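Side-chain contacts in NADPH-dependent nitro/flavin reductase (Bacillus subtilis, PDB 3N2S), which uses NADPH to reduce FMN and also reduces nitroaromatic compounds, quinones and azo dyes, working as a flavin-containing homodimer: residues A[207-212]-A[217-222]; A[116-121]-A[132-137]; A[81-86]-A[99-104]. One frame throughout, in Å; residues are numbered along the deposited sequence.

Contact 1: residues A[207-212]-A[217-222]; sequences DYYRER and REETWS
Tyr-209, on the last turns of helix 191-213, lies against the chain that comes back after the turn, and it buries more surface here than any other residue. Its CG stands anti to its own carbonyl carbon (chi1 -68°), which lays the ring along the 217-222 backbone. The ring edge at CD2 meets Glu-219 O in the ring plane, at 3.3 Å. The Glu-219 side chain runs aslant to the ring: its CG sits 3.8 Å from Tyr-209 CD2, and OE1 lies over one face, with ring and carboxylate planes 42° apart. At the far end of the ring, Tyr-209 OH is hydrogen-bonded to Gln-224. The two segments are the end of helix 191-213 and the start of helix 221-229, joined by a short loop; Thr-220 is the N-cap of the second helix, its OG1 taking the amide of Asp-223. Tyr-42 of the second subunit also packs on Tyr-209. Arg-217 contributes its backbone, with O 3.4 Å from Arg-210 CA in a CA-H...O contact and CB 4.2 Å from Tyr-209 CB, while its guanidinium leads away. Arg-210 bends at chi3 and turns back to Asp-207, where NH1 and NH2 both grip OD2, at 2.7 Å for NH1.

Contact 2: residues A[116-121]-A[132-137]; sequences LAAQNM and ICYIGG. With FMN (flavin mononucleotide), chain E.
A single phenol oxygen carries most of this contact: Tyr-134 reaches from its strand to helix 104-127 and sets its OH among the atoms of Ala-118 and Gln-119, although the nearest CA atoms, of Ala-118 and Tyr-134, are 8.9 Å apart. Gln-119 NE2 approaches the ring edge near its plane and gives OH a short but weak hydrogen bond, 2.7 Å long and bent to 125° at the hydrogen. The amide and ring planes are nearly parallel, 14° apart. Gln-119 gets there by a bend at chi2, which curls the amide back toward the tyrosine. Beside it the methyl of Ala-118 comes obliquely to the ring, CB 3.8 Å from Tyr-134 CE1. Ser-122 adds a second weak hydrogen bond to this buried hydroxyl, and Phe-159 meets the ring at a steep angle.

The other end of the tyrosine belongs to the flavin: C8M of FMN lies over one face of the ring, and Tyr-134 CB is 3.4 Å from FMN C8. An alanine in place of Tyr-134 is likely to open a gap between helix and flavin and leave Gln-119 NE2 without this acceptor.

Past the strand the backbone takes over. Gly-136 N points almost straight at FMN N5 (2.8 Å, 172°), and Gly-137 N bonds to FMN O4 at 3.1 Å. A side-chain carbon on Gly-136 would run into FMN C6. A backbone amide donating to flavin N5 beside the isoalloxazine ring is characteristic of the FMN site of the nitroreductase fold.

Contact 3: residues A[81-86]-A[99-104]; sequences ADLYRH and ELLENT
Leu-83 and Leu-101 face each other across this contact, pointing opposite ways as they pass, so that each touches the other's backbone as well as its side chain. Both have CG anti to their own carbonyl carbon. In Leu-83 (chi1 -68°) this carries CD1 across to Leu-101, 3.2 Å from its carbonyl O and 4.1 Å from its CB. Leu-101 answers in kind: its CD1 comes to 3.5 Å from Leu-83 O, while its second methyl, CD2, diverges toward the first turn of helix 84-92 and lies 4.0 Å from His-86 CB. One leucine thus uses a single methyl on its partner, whereas the other splits its branches between two residues.

These segments join the end of central strand 75-82, where it runs directly into helix 84-92, to the loop that leads into the long helix 104-127 of the alpha-beta-alpha sandwich. Each of those two helices starts with a side-chain cap. Asp-82 has CG anti to its backbone N, which brings OD1 over the first turn of helix 84-92; there it accepts a nearly straight bond from Arg-85 N (3.1 Å, 167°), met on the syn side of the carboxylate, and a weak one from Tyr-84 N. Its other oxygen, OD2, goes to Ser-47 and to Tyr-187 of the second subunit. At the start of helix 104-127, Asn-103 is the N-cap, OD1 receiving the amide of Met-106.

His-86 offers Leu-101 its CB and turns its ring away, with Leu-83 C at the ring edge, in the ring plane. The imidazole NE2 is hydrogen-bonded to Val-43 O.

How the contacts relate
Contact 2 sits about 4 Å from the centre of the chain and supplies residues to two flavin pockets, since segment 132-137 lines one FMN while Leu-116 belongs to the other pocket. The remaining two contacts lie on opposite sides of that centre, their own centres 43 Å apart. Contact 1 is 26 Å from contact 2 between centres, yet its Tyr-209 side chain comes within about 7 Å of an FMN. The centre of contact 3 lies 21 Å from that of contact 2, with nearest atoms about 10 Å apart; helix 104-127, which follows segment 99-104, carries segment 116-121, and both contacts reach the same sheet. All three touch the second subunit.

Contact 1: residues A[207-212]-A[217-222]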
loop_
_atom_site.group_PDB
_atom_site.type_symbol
_atom_site.label_atom_id
_atom_site.label_comp_id
_atom_site.label_asym_id
_atom_site.label_seq_id
_atom_site.Cartn_x
_atom_site.Cartn_y
_atom_site.Cartn_z
ATOM N N ASP A 207 27.564 9.176 -5.787
ATOM C CA ASP A 207 28.673 8.335 -5.289
ATOM C C ASP A 207 28.336 6.851 -5.413
ATOM O O ASP A 207 29.193 6.054 -5.806
ATOM C CB ASP A 207 29.022 8.647 -3.821
ATOM C CG ASP A 207 29.750 9.954 -3.530
ATOM O OD1 ASP A 207 29.889 10.291 -2.339
ATOM O OD2 ASP A 207 30.102 10.678 -4.495
ATOM N N TYR A 208 27.092 6.480 -5.072
ATOM C CA TYR A 208 26.608 5.105 -5.171
ATOM C C TYR A 208 26.742 4.575 -6.613
ATOM O O TYR A 208 27.273 3.473 -6.813
ATOM C CB TYR A 208 25.146 5.010 -4.686
ATOM C CG TYR A 208 24.531 3.645 -4.878
ATOM C CD1 TYR A 208 24.740 2.631 -3.949
ATOM C CD2 TYR A 208 23.775 3.350 -6.010
ATOM C CE1 TYR A 208 24.198 1.365 -4.131
ATOM C CE2 TYR A 208 23.236 2.082 -6.208
ATOM C CZ TYR A 208 23.438 1.100 -5.258
ATOM O OH TYR A 208 22.869 -0.130 -5.435
ATOM N N TYR A 209 26.246 5.338 -7.604
ATOM C CA TYR A 209 26.356 4.923 -9.005
ATOM C C TYR A 209 27.795 4.853 -9.491
ATOM O O TYR A 209 28.129 3.918 -10.219
ATOM C CB TYR A 209 25.487 5.772 -9.938
ATOM C CG TYR A 209 24.007 5.566 -9.724
ATOM C CD1 TYR A 209 23.467 4.287 -9.638
ATOM C CD2 TYR A 209 23.138 6.648 -9.631
ATOM C CE1 TYR A 209 22.102 4.088 -9.438
ATOM C CE2 TYR A 209 21.766 6.462 -9.454
ATOM C CZ TYR A 209 21.258 5.180 -9.325
ATOM O OH TYR A 209 19.915 4.971 -9.148
ATOM N N ARG A 210 28.634 5.827 -9.090
ATOM C CA ARG A 210 30.059 5.850 -9.442
ATOM C C ARG A 210 30.713 4.563 -8.948
ATOM O O ARG A 210 31.324 3.858 -9.751
ATOM C CB ARG A 210 30.746 7.082 -8.835
ATOM C CG ARG A 210 31.911 7.639 -9.662
ATOM C CD ARG A 210 32.535 8.893 -9.058
ATOM N NE ARG A 210 31.536 9.917 -8.727
ATOM C CZ ARG A 210 31.150 10.217 -7.489
ATOM N NH1 ARG A 210 31.689 9.588 -6.447
ATOM N NH2 ARG A 210 30.223 11.143 -7.281
ATOM N N GLU A 211 30.485 4.205 -7.662
ATOM C CA GLU A 211 31.003 2.998 -7.007
ATOM C C GLU A 211 30.502 1.707 -7.673
ATOM O O GLU A 211 31.318 0.851 -8.021
ATOM C CB GLU A 211 30.679 3.014 -5.488
ATOM C CG GLU A 211 31.476 2.025 -4.648
ATOM C CD GLU A 211 31.443 2.226 -3.139
ATOM O OE1 GLU A 211 30.901 1.344 -2.432
ATOM O OE2 GLU A 211 32.006 3.238 -2.656
ATOM N N ARG A 212 29.168 1.589 -7.870
ATOM C CA ARG A 212 28.470 0.443 -8.461
ATOM C C ARG A 212 28.856 0.181 -9.937
ATOM O O ARG A 212 29.010 -0.979 -10.325
ATOM C CB ARG A 212 26.938 0.637 -8.289
ATOM C CG ARG A 212 26.026 -0.240 -9.151
ATOM C CD ARG A 212 24.898 0.575 -9.768
ATOM N NE ARG A 212 24.012 -0.259 -10.577
ATOM C CZ ARG A 212 22.700 -0.369 -10.394
ATOM N NH1 ARG A 212 22.093 0.334 -9.441
ATOM N NH2 ARG A 212 21.982 -1.169 -11.169
ATOM N N ARG A 217 28.578 5.566 -14.577
ATOM C CA ARG A 217 27.398 6.402 -14.321
ATOM C C ARG A 217 27.639 7.267 -13.091
ATOM O O ARG A 217 28.209 6.779 -12.121
ATOM C CB ARG A 217 26.146 5.538 -14.111
ATOM C CG ARG A 217 25.536 4.990 -15.392
ATOM C CD ARG A 217 24.032 4.880 -15.236
ATOM N NE ARG A 217 23.419 4.023 -16.250
ATOM C CZ ARG A 217 22.936 4.449 -17.413
ATOM N NH1 ARG A 217 23.015 5.735 -17.743
ATOM N NH2 ARG A 217 22.368 3.593 -18.255
ATOM N N GLU A 218 27.212 8.541 -13.126
ATOM C CA GLU A 218 27.359 9.473 -11.998
ATOM C C GLU A 218 26.127 10.358 -11.730
ATOM O O GLU A 218 26.231 11.363 -11.022
ATOM C CB GLU A 218 28.658 10.303 -12.123
ATOM C CG GLU A 218 28.787 11.102 -13.414
ATOM C CD GLU A 218 30.182 11.585 -13.760
ATOM O OE1 GLU A 218 31.127 11.303 -12.987
ATOM O OE2 GLU A 218 30.332 12.234 -14.820
ATOM N N GLU A 219 24.965 9.964 -12.247
ATOM C CA GLU A 219 23.734 10.735 -12.082
ATOM C C GLU A 219 23.285 10.865 -10.629
ATOM O O GLU A 219 23.505 9.958 -9.823
ATOM C CB GLU A 219 22.607 10.180 -12.970
ATOM C CG GLU A 219 22.241 8.740 -12.662
ATOM C CD GLU A 219 21.112 8.131 -13.466
ATOM O OE1 GLU A 219 21.079 6.887 -13.556
ATOM O OE2 GLU A 219 20.259 8.880 -13.991
ATOM N N THR A 220 22.691 12.001 -10.295
ATOM C CA THR A 220 22.159 12.283 -8.968
ATOM C C THR A 220 20.713 11.714 -8.927
ATOM O O THR A 220 20.143 11.392 -9.971
ATOM C CB THR A 220 22.117 13.791 -8.724
ATOM O OG1 THR A 220 21.210 14.381 -9.651
ATOM C CG2 THR A 220 23.519 14.459 -8.794
ATOM N N TRP A 221 20.124 11.635 -7.736
ATOM C CA TRP A 221 18.758 11.147 -7.582
ATOM C C TRP A 221 17.771 12.095 -8.250
ATOM O O TRP A 221 16.922 11.641 -9.002
ATOM C CB TRP A 221 18.408 10.996 -6.092
ATOM C CG TRP A 221 17.059 10.396 -5.865
ATOM C CD1 TRP A 221 16.706 9.088 -6.026
ATOM C CD2 TRP A 221 15.892 11.078 -5.393
ATOM N NE1 TRP A 221 15.390 8.906 -5.671
ATOM C CE2 TRP A 221 14.865 10.113 -5.274
ATOM C CE3 TRP A 221 15.626 12.402 -5.011
ATOM C CZ2 TRP A 221 13.584 10.433 -4.813
ATOM C CZ3 TRP A 221 14.354 12.721 -4.559
ATOM C CH2 TRP A 221 13.354 11.737 -4.438
ATOM N N SER A 222 17.879 13.401 -7.962
ATOM C CA SER A 222 16.963 14.409 -8.509
ATOM C C SER A 222 16.981 14.428 -10.051
ATOM O O SER A 222 15.919 14.488 -10.646
ATOM C CB SER A 222 17.254 15.783 -7.913
ATOM O OG SER A 222 18.573 16.175 -8.229
#

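Contact 2: residues A[116-121]-A[132-137]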
loop_
_atom_site.group_PDB
_atom_site.type_symbol
_atom_site.label_atom_id
_atom_site.label_comp_id
_atom_site.label_asym_id
_atom_site.label_seq_id
_atom_site.Cartn_x
_atom_site.Cartn_y
_atom_site.Cartn_z
ATOM N N LEU A 116 -0.988 -2.987 1.086
ATOM C CA LEU A 116 -0.620 -3.560 2.403
ATOM C C LEU A 116 -0.479 -5.074 2.291
ATOM O O LEU A 116 0.472 -5.640 2.835
ATOM C CB LEU A 116 -1.647 -3.211 3.507
ATOM C CG LEU A 116 -1.990 -1.741 3.756
ATOM C CD1 LEU A 116 -2.989 -1.606 4.908
ATOM C CD2 LEU A 116 -0.775 -0.887 3.997
ATOM N N ALA A 117 -1.406 -5.721 1.548
ATOM C CA ALA A 117 -1.342 -7.176 1.329
ATOM C C ALA A 117 -0.036 -7.553 0.578
ATOM O O ALA A 117 0.637 -8.523 0.957
ATOM C CB ALA A 117 -2.563 -7.629 0.529
ATOM N N ALA A 118 0.319 -6.790 -0.483
ATOM C CA ALA A 118 1.527 -7.057 -1.267
ATOM C C ALA A 118 2.786 -6.940 -0.439
ATOM O O ALA A 118 3.709 -7.742 -0.619
ATOM C CB ALA A 118 1.603 -6.134 -2.478
ATOM N N GLN A 119 2.850 -5.918 0.428
ATOM C CA GLN A 119 4.038 -5.737 1.260
ATOM C C GLN A 119 4.189 -6.827 2.324
ATOM O O GLN A 119 5.317 -7.228 2.613
ATOM C CB GLN A 119 4.182 -4.305 1.794
ATOM C CG GLN A 119 5.556 -4.030 2.434
ATOM C CD GLN A 119 6.800 -4.347 1.611
ATOM O OE1 GLN A 119 7.852 -4.711 2.161
ATOM N NE2 GLN A 119 6.742 -4.254 0.298
ATOM N N ASN A 120 3.063 -7.348 2.842
ATOM C CA ASN A 120 3.087 -8.500 3.754
ATOM C C ASN A 120 3.644 -9.713 3.004
ATOM O O ASN A 120 4.494 -10.436 3.540
ATOM C CB ASN A 120 1.687 -8.820 4.263
ATOM C CG ASN A 120 1.452 -8.409 5.696
ATOM O OD1 ASN A 120 0.414 -8.700 6.283
ATOM N ND2 ASN A 120 2.399 -7.722 6.283
HETATM N N MSE A 121 3.180 -9.927 1.752
HETATM C CA MSE A 121 3.700 -11.026 0.924
HETATM C C MSE A 121 5.207 -10.861 0.695
HETATM O O MSE A 121 5.951 -11.843 0.773
HETATM C CB MSE A 121 2.965 -11.120 -0.443
HETATM C CG MSE A 121 3.491 -12.291 -1.287
HETATM SE SE MSE A 121 2.609 -12.592 -2.968
HETATM C CE MSE A 121 0.860 -13.313 -2.311
ATOM N N ILE A 132 12.206 -10.738 -4.251
ATOM C CA ILE A 132 10.997 -10.157 -4.841
ATOM C C ILE A 132 11.338 -8.944 -5.699
ATOM O O ILE A 132 12.321 -8.245 -5.442
ATOM C CB ILE A 132 9.884 -9.807 -3.785
ATOM C CG1 ILE A 132 10.270 -8.638 -2.828
ATOM C CG2 ILE A 132 9.400 -11.022 -2.987
ATOM C CD1 ILE A 132 9.849 -7.194 -3.311
ATOM N N CYS A 133 10.443 -8.629 -6.639
ATOM C CA CYS A 133 10.493 -7.404 -7.420
ATOM C C CYS A 133 9.080 -7.028 -7.812
ATOM O O CYS A 133 8.374 -7.828 -8.433
ATOM C CB CYS A 133 11.421 -7.476 -8.637
ATOM S SG CYS A 133 11.775 -5.850 -9.368
ATOM N N TYR A 134 8.653 -5.821 -7.395
ATOM C CA TYR A 134 7.340 -5.284 -7.781
ATOM C C TYR A 134 7.423 -4.910 -9.249
ATOM O O TYR A 134 8.488 -4.516 -9.711
ATOM C CB TYR A 134 7.022 -4.024 -6.985
ATOM C CG TYR A 134 6.492 -4.277 -5.599
ATOM C CD1 TYR A 134 5.130 -4.195 -5.328
ATOM C CD2 TYR A 134 7.355 -4.571 -4.542
ATOM C CE1 TYR A 134 4.633 -4.418 -4.049
ATOM C CE2 TYR A 134 6.873 -4.774 -3.253
ATOM C CZ TYR A 134 5.508 -4.710 -3.015
ATOM O OH TYR A 134 5.030 -4.878 -1.755
ATOM N N ILE A 135 6.310 -5.059 -9.998
ATOM C CA ILE A 135 6.258 -4.776 -11.439
ATOM C C ILE A 135 5.074 -3.854 -11.756
ATOM O O ILE A 135 3.976 -4.319 -12.063
ATOM C CB ILE A 135 6.227 -6.070 -12.316
ATOM C CG1 ILE A 135 7.360 -7.112 -11.913
ATOM C CG2 ILE A 135 6.232 -5.714 -13.855
ATOM C CD1 ILE A 135 8.849 -6.673 -12.209
ATOM N N GLY A 136 5.329 -2.563 -11.670
ATOM C CA GLY A 136 4.354 -1.525 -12.001
ATOM C C GLY A 136 4.250 -1.336 -13.504
ATOM O O GLY A 136 3.308 -0.706 -13.979
ATOM N N GLY A 137 5.227 -1.875 -14.241
ATOM C CA GLY A 137 5.302 -1.834 -15.697
ATOM C C GLY A 137 4.057 -2.341 -16.396
ATOM O O GLY A 137 3.751 -1.891 -17.503
HETATM N N1 FMN E . 11.304 -2.563 -10.718
HETATM C C2 FMN E . 11.389 -3.046 -11.987
HETATM O O2 FMN E . 12.450 -3.548 -12.405
HETATM N N3 FMN E . 10.321 -2.989 -12.825
HETATM C C4 FMN E . 9.069 -2.504 -12.531
HETATM O O4 FMN E . 8.131 -2.492 -13.338
HETATM C C4A FMN E . 8.911 -1.988 -11.152
HETATM N N5 FMN E . 7.743 -1.560 -10.742
HETATM C C5A FMN E . 7.617 -1.231 -9.375
HETATM C C6 FMN E . 6.325 -0.880 -8.905
HETATM C C7 FMN E . 6.101 -0.648 -7.556
HETATM C C7M FMN E . 4.683 -0.381 -7.075
HETATM C C8 FMN E . 7.218 -0.645 -6.631
HETATM C C8M FMN E . 7.035 -0.334 -5.187
HETATM C C9 FMN E . 8.529 -0.969 -7.089
HETATM C C9A FMN E . 8.762 -1.246 -8.456
HETATM N N10 FMN E . 10.017 -1.671 -8.967
HETATM C C10 FMN E . 10.159 -2.085 -10.255
HETATM C "C1'" FMN E . 11.183 -1.734 -8.058
HETATM C "C2'" FMN E . 11.710 -0.315 -7.804
HETATM O "O2'" FMN E . 12.395 0.059 -8.925
HETATM C "C3'" FMN E . 12.683 -0.407 -6.632
HETATM O "O3'" FMN E . 11.906 -0.826 -5.469
HETATM C "C4'" FMN E . 13.460 0.960 -6.375
HETATM O "O4'" FMN E . 14.449 1.086 -7.415
HETATM C "C5'" FMN E . 14.248 0.859 -5.040
HETATM O "O5'" FMN E . 15.169 -0.263 -5.175
HETATM P P FMN E . 15.224 -1.454 -4.084
HETATM O O1P FMN E . 15.596 -0.885 -2.739
HETATM O O2P FMN E . 16.224 -2.360 -4.769
HETATM O O3P FMN E . 13.831 -2.100 -4.176
#

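Contact 3: residues A[81-86]-A[99-104]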
loop_
_atom_site.group_PDB
_atom_site.type_symbol
_atom_site.label_atom_id
_atom_site.label_comp_id
_atom_site.label_asym_id
_atom_site.label_seq_id
_atom_site.Cartn_x
_atom_site.Cartn_y
_atom_site.Cartn_z
ATOM N N ALA A 81 -6.875 -4.087 -7.373
ATOM C CA ALA A 81 -7.891 -3.418 -6.568
ATOM C C ALA A 81 -9.147 -4.195 -6.970
ATOM O O ALA A 81 -9.321 -4.500 -8.160
ATOM C CB ALA A 81 -8.005 -1.946 -6.968
ATOM N N ASP A 82 -9.961 -4.624 -5.999
ATOM C CA ASP A 82 -11.147 -5.434 -6.301
ATOM C C ASP A 82 -12.372 -4.962 -5.534
ATOM O O ASP A 82 -12.448 -5.140 -4.323
ATOM C CB ASP A 82 -10.879 -6.943 -6.022
ATOM C CG ASP A 82 -11.966 -7.929 -6.458
ATOM O OD1 ASP A 82 -13.142 -7.531 -6.527
ATOM O OD2 ASP A 82 -11.650 -9.126 -6.622
ATOM N N LEU A 83 -13.350 -4.430 -6.266
ATOM C CA LEU A 83 -14.660 -4.035 -5.723
ATOM C C LEU A 83 -15.772 -4.855 -6.399
ATOM O O LEU A 83 -16.966 -4.687 -6.110
ATOM C CB LEU A 83 -14.870 -2.528 -5.835
ATOM C CG LEU A 83 -13.936 -1.679 -4.931
ATOM C CD1 LEU A 83 -14.032 -0.215 -5.230
ATOM C CD2 LEU A 83 -14.186 -1.949 -3.448
ATOM N N TYR A 84 -15.361 -5.774 -7.279
ATOM C CA TYR A 84 -16.274 -6.688 -7.989
ATOM C C TYR A 84 -16.906 -7.671 -6.995
ATOM O O TYR A 84 -18.102 -7.963 -7.086
ATOM C CB TYR A 84 -15.523 -7.418 -9.094
ATOM C CG TYR A 84 -16.307 -8.511 -9.791
ATOM C CD1 TYR A 84 -17.147 -8.219 -10.862
ATOM C CD2 TYR A 84 -16.155 -9.846 -9.428
ATOM C CE1 TYR A 84 -17.832 -9.227 -11.544
ATOM C CE2 TYR A 84 -16.834 -10.865 -10.104
ATOM C CZ TYR A 84 -17.662 -10.550 -11.170
ATOM O OH TYR A 84 -18.351 -11.547 -11.822
ATOM N N ARG A 85 -16.101 -8.163 -6.031
ATOM C CA ARG A 85 -16.543 -9.060 -4.957
ATOM C C ARG A 85 -17.740 -8.425 -4.223
ATOM O O ARG A 85 -18.760 -9.087 -4.013
ATOM C CB ARG A 85 -15.373 -9.273 -3.973
ATOM C CG ARG A 85 -15.681 -10.166 -2.751
ATOM C CD ARG A 85 -14.469 -10.380 -1.846
ATOM N NE ARG A 85 -13.371 -11.022 -2.582
ATOM C CZ ARG A 85 -12.195 -10.448 -2.832
ATOM N NH1 ARG A 85 -11.923 -9.237 -2.354
ATOM N NH2 ARG A 85 -11.281 -11.081 -3.553
ATOM N N HIS A 86 -17.626 -7.128 -3.914
ATOM C CA HIS A 86 -18.614 -6.306 -3.205
ATOM C C HIS A 86 -19.843 -6.064 -4.090
ATOM O O HIS A 86 -20.972 -6.195 -3.613
ATOM C CB HIS A 86 -17.940 -5.012 -2.685
ATOM C CG HIS A 86 -16.625 -5.310 -2.017
ATOM N ND1 HIS A 86 -15.471 -5.571 -2.757
ATOM C CD2 HIS A 86 -16.348 -5.503 -0.710
ATOM C CE1 HIS A 86 -14.534 -5.881 -1.874
ATOM N NE2 HIS A 86 -15.014 -5.839 -0.628
ATOM N N GLU A 99 -22.713 2.193 -8.197
ATOM C CA GLU A 99 -22.513 3.647 -8.026
ATOM C C GLU A 99 -21.779 3.983 -6.723
ATOM O O GLU A 99 -21.056 4.967 -6.682
ATOM C CB GLU A 99 -23.859 4.411 -8.066
ATOM C CG GLU A 99 -24.547 4.384 -9.417
ATOM C CD GLU A 99 -25.650 5.408 -9.609
ATOM O OE1 GLU A 99 -26.369 5.711 -8.628
ATOM O OE2 GLU A 99 -25.799 5.904 -10.749
ATOM N N LEU A 100 -21.959 3.160 -5.674
ATOM C CA LEU A 100 -21.329 3.360 -4.363
ATOM C C LEU A 100 -19.822 2.976 -4.334
ATOM O O LEU A 100 -19.083 3.441 -3.473
ATOM C CB LEU A 100 -22.113 2.586 -3.283
ATOM C CG LEU A 100 -23.638 2.876 -3.168
ATOM C CD1 LEU A 100 -24.227 2.180 -1.961
ATOM C CD2 LEU A 100 -23.928 4.374 -3.102
ATOM N N LEU A 101 -19.382 2.148 -5.291
ATOM C CA LEU A 101 -18.011 1.621 -5.389
ATOM C C LEU A 101 -17.107 2.448 -6.284
ATOM O O LEU A 101 -15.906 2.179 -6.346
ATOM C CB LEU A 101 -18.077 0.164 -5.955
ATOM C CG LEU A 101 -19.038 -0.832 -5.258
ATOM C CD1 LEU A 101 -19.264 -2.064 -6.130
ATOM C CD2 LEU A 101 -18.554 -1.212 -3.854
ATOM N N GLU A 102 -17.657 3.462 -6.958
ATOM C CA GLU A 102 -16.950 4.225 -7.983
ATOM C C GLU A 102 -16.319 5.569 -7.644
ATOM O O GLU A 102 -15.785 6.201 -8.544
ATOM C CB GLU A 102 -17.837 4.326 -9.248
ATOM C CG GLU A 102 -18.311 2.967 -9.731
ATOM C CD GLU A 102 -19.115 2.925 -11.016
ATOM O OE1 GLU A 102 -19.536 3.999 -11.492
ATOM O OE2 GLU A 102 -19.340 1.811 -11.537
ATOM N N ASN A 103 -16.334 5.996 -6.375
ATOM C CA ASN A 103 -15.778 7.290 -6.019
ATOM C C ASN A 103 -14.272 7.223 -5.716
ATOM O O ASN A 103 -13.691 6.134 -5.720
ATOM C CB ASN A 103 -16.580 7.934 -4.864
ATOM C CG ASN A 103 -16.572 7.189 -3.546
ATOM O OD1 ASN A 103 -15.804 6.244 -3.314
ATOM N ND2 ASN A 103 -17.400 7.653 -2.622
ATOM N N THR A 104 -13.661 8.382 -5.434
ATOM C CA THR A 104 -12.237 8.498 -5.120
ATOM C C THR A 104 -11.925 7.781 -3.811
ATOM O O THR A 104 -10.909 7.086 -3.734
ATOM C CB THR A 104 -11.798 9.987 -5.151
ATOM O OG1 THR A 104 -12.012 10.484 -6.482
ATOM C CG2 THR A 104 -10.317 10.204 -4.706
#